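Long-range contact in mevalonate kinase (Staphylococcus aureus, PDB 2X7I), which probably catalyses the ATP-dependent phosphorylation of mevalonate, an early step of the mevalonate route to isoprenoids, as a member of the GHMP kinase family: residues T12-T24 with K266-L278. Numbering follows the deposited sequence.
Sequences TGKIILIGEHAVT and KLTGAGRGGSMLL
Lys266 NZ is gripped by two carbonyls and a water: it donates to Leu17 O across the contact at 2.7 Å, to Leu267 O of its own segment, and to a water that also takes the N-H of Gly19. Bends at chi3 and chi4 (-74° and -70°) curl the lysine back far enough to reach both carbonyls, so Leu17 O, Leu267 O and the water satisfy a buried ammonium, presumably charged. A second water donates to Ile16 O and Gly19 O and accepts from Gly269 N, bridging the two loops where Gly269 CA comes 3.3 Å from Gly19 O. Glycine suits both places: Gly269, which opens the type I' turn to Arg272, has a positive phi and a CB there would press on His21 CB; at Gly19 the backbone angles would jam a CB against the preceding carbonyl. At the exposed end the Arg272 guanidinium stacks on His21, planes 15° apart and centres 3.9 Å, while Arg272 CD sits over the same ring face, 3.5 Å from His21 CG. The arginine's chain, extended from CG to NE, crosses the ring obliquely, setting NE over its centre, and Ser98 O binds its NH2. On the inner side, Leu277 CD2 meets Ile15 CD1 at 3.9 Å; the two side chains pass in opposite directions, Ile15 CG2 lying against both Leu277 methyls. The glycine-rich run Gly269-Gly274 is consistent with the C-terminal motif of GHMP kinases. The contact joins strand 6-16 of the N-terminal sheet to hairpin 264-267/276-280 of the C-terminal sheet; strand 175-180 touches Ile15 and Leu17, and Phe233 of helix 226-243 packs on Lys266 and Leu277.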
ATOM      1  N   THR A  12       1.146   8.196  -2.569  1.00 49.07           N
ATOM      2  CA  THR A  12       0.375   6.990  -2.871  1.00 48.76           C
ATOM      3  C   THR A  12       0.660   5.955  -1.796  1.00 47.75           C
ATOM      4  O   THR A  12       1.556   6.136  -0.973  1.00 46.89           O
ATOM      5  CB  THR A  12       0.745   6.351  -4.224  1.00 48.97           C
ATOM      6  OG1 THR A  12       1.983   5.637  -4.088  1.00 46.80           O
ATOM      7  CG2 THR A  12       0.844   7.393  -5.316  1.00 49.24           C
ATOM      8  N   GLY A  13      -0.108   4.868  -1.816  1.00 47.87           N
ATOM      9  CA  GLY A  13       0.234   3.678  -1.044  1.00 47.27           C
ATOM     10  C   GLY A  13       1.094   2.740  -1.880  1.00 47.09           C
ATOM     11  O   GLY A  13       1.696   3.156  -2.870  1.00 47.71           O
ATOM     12  N   LYS A  14       1.135   1.468  -1.493  1.00 46.80           N
ATOM     13  CA  LYS A  14       1.773   0.435  -2.317  1.00 46.88           C
ATOM     14  C   LYS A  14       1.112  -0.928  -2.111  1.00 46.65           C
ATOM     15  O   LYS A  14       0.483  -1.170  -1.083  1.00 46.43           O
ATOM     16  CB  LYS A  14       3.276   0.382  -2.033  1.00 46.18           C
ATOM     17  CG  LYS A  14       3.772  -0.795  -1.236  1.00 46.46           C
ATOM     18  CD  LYS A  14       3.275  -0.833   0.203  1.00 46.87           C
ATOM     19  CE  LYS A  14       3.263  -2.276   0.694  1.00 46.18           C
ATOM     20  NZ  LYS A  14       2.991  -2.428   2.138  1.00 46.38           N
ATOM     21  N   ILE A  15       1.255  -1.810  -3.092  1.00 46.77           N
ATOM     22  CA  ILE A  15       0.781  -3.189  -2.957  1.00 46.71           C
ATOM     23  C   ILE A  15       1.909  -4.160  -3.238  1.00 46.04           C
ATOM     24  O   ILE A  15       2.680  -3.973  -4.171  1.00 45.49           O
ATOM     25  CB  ILE A  15      -0.411  -3.499  -3.901  1.00 48.00           C
ATOM     26  CG1 ILE A  15      -1.540  -2.489  -3.670  1.00 48.86           C
ATOM     27  CG2 ILE A  15      -0.905  -4.940  -3.689  1.00 48.13           C
ATOM     28  CD1 ILE A  15      -2.940  -3.062  -3.780  1.00 50.64           C
ATOM     29  N   ILE A  16       2.017  -5.184  -2.394  1.00 46.27           N
ATOM     30  CA  ILE A  16       2.871  -6.323  -2.670  1.00 46.13           C
ATOM     31  C   ILE A  16       2.007  -7.253  -3.502  1.00 47.11           C
ATOM     32  O   ILE A  16       1.116  -7.919  -2.973  1.00 47.59           O
ATOM     33  CB  ILE A  16       3.334  -7.038  -1.376  1.00 46.02           C
ATOM     34  CG1 ILE A  16       4.075  -6.078  -0.429  1.00 44.80           C
ATOM     35  CG2 ILE A  16       4.228  -8.213  -1.715  1.00 46.12           C
ATOM     36  CD1 ILE A  16       5.310  -5.423  -1.032  1.00 43.63           C
ATOM     37  N   LEU A  17       2.230  -7.257  -4.814  1.00 47.60           N
ATOM     38  CA  LEU A  17       1.466  -8.113  -5.716  1.00 48.53           C
ATOM     39  C   LEU A  17       1.674  -9.582  -5.373  1.00 48.72           C
ATOM     40  O   LEU A  17       0.717 -10.355  -5.308  1.00 49.18           O
ATOM     41  CB  LEU A  17       1.889  -7.875  -7.159  1.00 48.87           C
ATOM     42  CG  LEU A  17       1.422  -6.578  -7.823  1.00 49.76           C
ATOM     43  CD1 LEU A  17       1.863  -6.607  -9.279  1.00 50.24           C
ATOM     44  CD2 LEU A  17      -0.079  -6.389  -7.730  1.00 49.36           C
ATOM     45  N   ILE A  18       2.938  -9.950  -5.167  1.00 48.30           N
ATOM     46  CA  ILE A  18       3.328 -11.305  -4.791  1.00 48.68           C
ATOM     47  C   ILE A  18       4.468 -11.154  -3.808  1.00 48.00           C
ATOM     48  O   ILE A  18       5.367 -10.335  -4.022  1.00 47.00           O
ATOM     49  CB  ILE A  18       3.852 -12.117  -5.980  1.00 49.23           C
ATOM     50  CG1 ILE A  18       2.922 -12.021  -7.177  1.00 51.90           C
ATOM     51  CG2 ILE A  18       4.033 -13.584  -5.608  1.00 49.24           C
ATOM     52  CD1 ILE A  18       3.650 -12.214  -8.502  1.00 54.26           C
ATOM     53  N   GLY A  19       4.433 -11.946  -2.742  1.00 48.37           N
ATOM     54  CA  GLY A  19       5.445 -11.882  -1.697  1.00 48.28           C
ATOM     55  C   GLY A  19       4.807 -11.719  -0.337  1.00 48.54           C
ATOM     56  O   GLY A  19       3.622 -11.401  -0.236  1.00 48.86           O
ATOM     57  N   GLU A  20       5.596 -11.939   0.707  1.00 48.46           N
ATOM     58  CA  GLU A  20       5.096 -11.875   2.071  1.00 49.05           C
ATOM     59  C   GLU A  20       4.874 -10.453   2.570  1.00 48.09           C
ATOM     60  O   GLU A  20       5.357  -9.484   2.001  1.00 46.92           O
ATOM     61  CB  GLU A  20       6.007 -12.659   3.041  1.00 49.77           C
ATOM     62  CG  GLU A  20       7.399 -12.073   3.289  1.00 50.94           C
ATOM     63  CD  GLU A  20       8.389 -13.119   3.827  1.00 53.51           C
ATOM     64  OE1 GLU A  20       8.334 -13.442   5.039  1.00 55.02           O
ATOM     65  OE2 GLU A  20       9.206 -13.627   3.021  1.00 53.74           O
ATOM     66  N   HIS A  21       4.099 -10.368   3.641  1.00 48.76           N
ATOM     67  CA  HIS A  21       3.845  -9.126   4.345  1.00 48.35           C
ATOM     68  C   HIS A  21       5.130  -8.573   4.970  1.00 47.95           C
ATOM     69  O   HIS A  21       5.951  -9.323   5.475  1.00 47.92           O
ATOM     70  CB  HIS A  21       2.787  -9.394   5.432  1.00 48.85           C
ATOM     71  CG  HIS A  21       2.564  -8.246   6.361  1.00 48.19           C
ATOM     72  ND1 HIS A  21       3.098  -8.205   7.632  1.00 49.73           N
ATOM     73  CD2 HIS A  21       1.849  -7.105   6.218  1.00 47.18           C
ATOM     74  CE1 HIS A  21       2.733  -7.083   8.228  1.00 47.67           C
ATOM     75  NE2 HIS A  21       1.972  -6.399   7.393  1.00 47.23           N
ATOM     76  N   ALA A  22       5.287  -7.252   4.936  1.00 48.11           N
ATOM     77  CA  ALA A  22       6.425  -6.571   5.569  1.00 48.02           C
ATOM     78  C   ALA A  22       7.751  -7.191   5.130  1.00 48.03           C
ATOM     79  O   ALA A  22       8.654  -7.432   5.934  1.00 48.18           O
ATOM     80  CB  ALA A  22       6.287  -6.603   7.094  1.00 48.32           C
ATOM     81  N   VAL A  23       7.849  -7.443   3.834  1.00 47.99           N
ATOM     82  CA  VAL A  23       8.996  -8.137   3.275  1.00 48.08           C
ATOM     83  C   VAL A  23      10.273  -7.352   3.534  1.00 47.96           C
ATOM     84  O   VAL A  23      10.256  -6.129   3.626  1.00 47.61           O
ATOM     85  CB  VAL A  23       8.828  -8.376   1.780  1.00 48.01           C
ATOM     86  CG1 VAL A  23       8.721  -7.047   1.023  1.00 46.46           C
ATOM     87  CG2 VAL A  23       9.971  -9.210   1.263  1.00 49.50           C
ATOM     88  N   THR A  24      11.372  -8.079   3.688  1.00 48.55           N
ATOM     89  CA  THR A  24      12.669  -7.480   3.930  1.00 48.58           C
ATOM     90  C   THR A  24      13.602  -7.940   2.829  1.00 48.01           C
ATOM     91  O   THR A  24      13.364  -8.984   2.189  1.00 48.30           O
ATOM     92  CB  THR A  24      13.217  -7.897   5.302  1.00 49.72           C
ATOM     93  OG1 THR A  24      14.226  -6.963   5.710  1.00 52.35           O
ATOM     94  CG2 THR A  24      13.796  -9.301   5.252  1.00 49.90           C
ATOM     95  N   LYS A 266      -5.963 -13.483  -5.943  1.00 49.54           N
ATOM     96  CA  LYS A 266      -5.067 -13.945  -4.879  1.00 49.11           C
ATOM     97  C   LYS A 266      -5.125 -13.027  -3.671  1.00 48.88           C
ATOM     98  O   LYS A 266      -5.634 -11.914  -3.740  1.00 49.33           O
ATOM     99  CB  LYS A 266      -3.615 -14.048  -5.364  1.00 48.81           C
ATOM    100  CG  LYS A 266      -2.873 -12.707  -5.550  1.00 46.95           C
ATOM    101  CD  LYS A 266      -1.429 -12.912  -5.991  1.00 45.39           C
ATOM    102  CE  LYS A 266      -0.513 -13.418  -4.865  1.00 44.67           C
ATOM    103  NZ  LYS A 266      -0.249 -12.396  -3.812  1.00 43.03           N
ATOM    104  N   LEU A 267      -4.599 -13.511  -2.557  1.00 49.38           N
ATOM    105  CA  LEU A 267      -4.455 -12.719  -1.349  1.00 49.00           C
ATOM    106  C   LEU A 267      -3.050 -12.141  -1.317  1.00 48.24           C
ATOM    107  O   LEU A 267      -2.112 -12.729  -1.853  1.00 48.46           O
ATOM    108  CB  LEU A 267      -4.678 -13.597  -0.122  1.00 49.83           C
ATOM    109  CG  LEU A 267      -6.032 -14.305  -0.020  1.00 51.53           C
ATOM    110  CD1 LEU A 267      -6.074 -15.201   1.217  1.00 51.48           C
ATOM    111  CD2 LEU A 267      -7.177 -13.301   0.003  1.00 52.37           C
ATOM    112  N   THR A 268      -2.899 -10.988  -0.682  1.00 48.09           N
ATOM    113  CA  THR A 268      -1.577 -10.403  -0.500  1.00 47.54           C
ATOM    114  C   THR A 268      -0.871 -11.057   0.672  1.00 47.56           C
ATOM    115  O   THR A 268      -1.493 -11.759   1.468  1.00 48.67           O
ATOM    116  CB  THR A 268      -1.662  -8.887  -0.252  1.00 47.49           C
ATOM    117  OG1 THR A 268      -2.427  -8.628   0.936  1.00 47.56           O
ATOM    118  CG2 THR A 268      -2.296  -8.201  -1.442  1.00 46.68           C
ATOM    119  N   GLY A 269       0.436 -10.841   0.766  1.00 47.42           N
ATOM    120  CA  GLY A 269       1.197 -11.211   1.966  1.00 47.63           C
ATOM    121  C   GLY A 269       1.353 -12.698   2.185  1.00 48.18           C
ATOM    122  O   GLY A 269       1.351 -13.173   3.321  1.00 48.71           O
ATOM    123  N   ALA A 270       1.490 -13.438   1.087  1.00 48.57           N
ATOM    124  CA  ALA A 270       1.674 -14.886   1.130  1.00 49.17           C
ATOM    125  C   ALA A 270       0.537 -15.570   1.885  1.00 49.88           C
ATOM    126  O   ALA A 270       0.770 -16.489   2.657  1.00 50.64           O
ATOM    127  CB  ALA A 270       3.035 -15.235   1.749  1.00 49.44           C
ATOM    128  N   GLY A 271      -0.694 -15.108   1.673  1.00 49.79           N
ATOM    129  CA  GLY A 271      -1.855 -15.671   2.383  1.00 50.83           C
ATOM    130  C   GLY A 271      -2.315 -14.935   3.636  1.00 50.89           C
ATOM    131  O   GLY A 271      -3.285 -15.346   4.262  1.00 52.26           O
ATOM    132  N   ARG A 272      -1.629 -13.855   4.015  1.00 49.99           N
ATOM    133  CA  ARG A 272      -2.088 -13.005   5.127  1.00 49.83           C
ATOM    134  C   ARG A 272      -3.447 -12.363   4.804  1.00 50.10           C
ATOM    135  O   ARG A 272      -4.326 -12.300   5.658  1.00 50.95           O
ATOM    136  CB  ARG A 272      -1.045 -11.932   5.477  1.00 48.85           C
ATOM    137  CG  ARG A 272      -1.456 -10.997   6.624  1.00 48.36           C
ATOM    138  CD  ARG A 272      -0.324 -10.081   7.024  1.00 48.28           C
ATOM    139  NE  ARG A 272      -0.709  -9.141   8.083  1.00 49.13           N
ATOM    140  CZ  ARG A 272      -1.367  -7.998   7.895  1.00 48.36           C
ATOM    141  NH1 ARG A 272      -1.744  -7.603   6.686  1.00 47.29           N
ATOM    142  NH2 ARG A 272      -1.652  -7.234   8.934  1.00 50.06           N
ATOM    143  N   GLY A 273      -3.600 -11.874   3.577  1.00 49.47           N
ATOM    144  CA  GLY A 273      -4.889 -11.401   3.087  1.00 49.78           C
ATOM    145  C   GLY A 273      -5.242  -9.992   3.512  1.00 50.12           C
ATOM    146  O   GLY A 273      -6.426  -9.682   3.728  1.00 51.14           O
ATOM    147  N   GLY A 274      -4.223  -9.135   3.624  1.00 49.23           N
ATOM    148  CA  GLY A 274      -4.437  -7.709   3.824  1.00 49.45           C
ATOM    149  C   GLY A 274      -5.364  -7.155   2.757  1.00 49.61           C
ATOM    150  O   GLY A 274      -6.308  -6.414   3.051  1.00 50.22           O
ATOM    151  N   SER A 275      -5.091  -7.519   1.510  1.00 49.09           N
ATOM    152  CA  SER A 275      -6.000  -7.239   0.406  1.00 49.72           C
ATOM    153  C   SER A 275      -6.324  -8.530  -0.332  1.00 49.68           C
ATOM    154  O   SER A 275      -5.562  -9.510  -0.270  1.00 48.66           O
ATOM    155  CB  SER A 275      -5.375  -6.239  -0.571  1.00 49.32           C
ATOM    156  OG  SER A 275      -5.102  -5.005   0.070  1.00 50.84           O
ATOM    157  N   MET A 276      -7.468  -8.529  -1.007  1.00 50.43           N
ATOM    158  CA  MET A 276      -7.729  -9.492  -2.074  1.00 50.81           C
ATOM    159  C   MET A 276      -7.518  -8.712  -3.352  1.00 50.05           C
ATOM    160  O   MET A 276      -8.005  -7.586  -3.470  1.00 50.94           O
ATOM    161  CB  MET A 276      -9.155 -10.044  -2.013  1.00 52.28           C
ATOM    162  CG  MET A 276      -9.388 -11.232  -2.942  1.00 54.41           C
ATOM    163  SD  MET A 276     -10.996 -12.041  -2.736  1.00 58.08           S
ATOM    164  CE  MET A 276     -11.949 -11.103  -3.896  1.00 59.41           C
ATOM    165  N   LEU A 277      -6.768  -9.290  -4.282  1.00 49.01           N
ATOM    166  CA  LEU A 277      -6.480  -8.660  -5.564  1.00 48.79           C
ATOM    167  C   LEU A 277      -7.156  -9.459  -6.686  1.00 49.96           C
ATOM    168  O   LEU A 277      -6.889 -10.654  -6.836  1.00 49.91           O
ATOM    169  CB  LEU A 277      -4.964  -8.602  -5.796  1.00 47.67           C
ATOM    170  CG  LEU A 277      -4.098  -8.123  -4.621  1.00 46.56           C
ATOM    171  CD1 LEU A 277      -2.617  -8.284  -4.914  1.00 44.53           C
ATOM    172  CD2 LEU A 277      -4.411  -6.685  -4.272  1.00 46.69           C
ATOM    173  N   LEU A 278      -8.029  -8.810  -7.456  1.00 50.73           N
ATOM    174  CA  LEU A 278      -8.700  -9.462  -8.590  1.00 52.06           C
ATOM    175  C   LEU A 278      -8.342  -8.744  -9.885  1.00 52.70           C
ATOM    176  O   LEU A 278      -8.340  -7.518  -9.934  1.00 52.99           O
ATOM    177  CB  LEU A 278     -10.228  -9.463  -8.416  1.00 53.08           C
ATOM    178  CG  LEU A 278     -10.768 -10.117  -7.135  1.00 52.74           C
ATOM    179  CD1 LEU A 278     -12.273  -9.874  -6.971  1.00 53.12           C
ATOM    180  CD2 LEU A 278     -10.459 -11.596  -7.127  1.00 51.94           C
TER
HETATM  181  O   HOH W   1       1.445 -10.402  -1.791  1.00 35.06           O
HETATM  182  O   HOH W   2       1.984 -13.966  -2.156  1.00 14.49           O
HETATM  183  O   HOH W   3       3.232 -12.902   5.202  1.00 36.31           O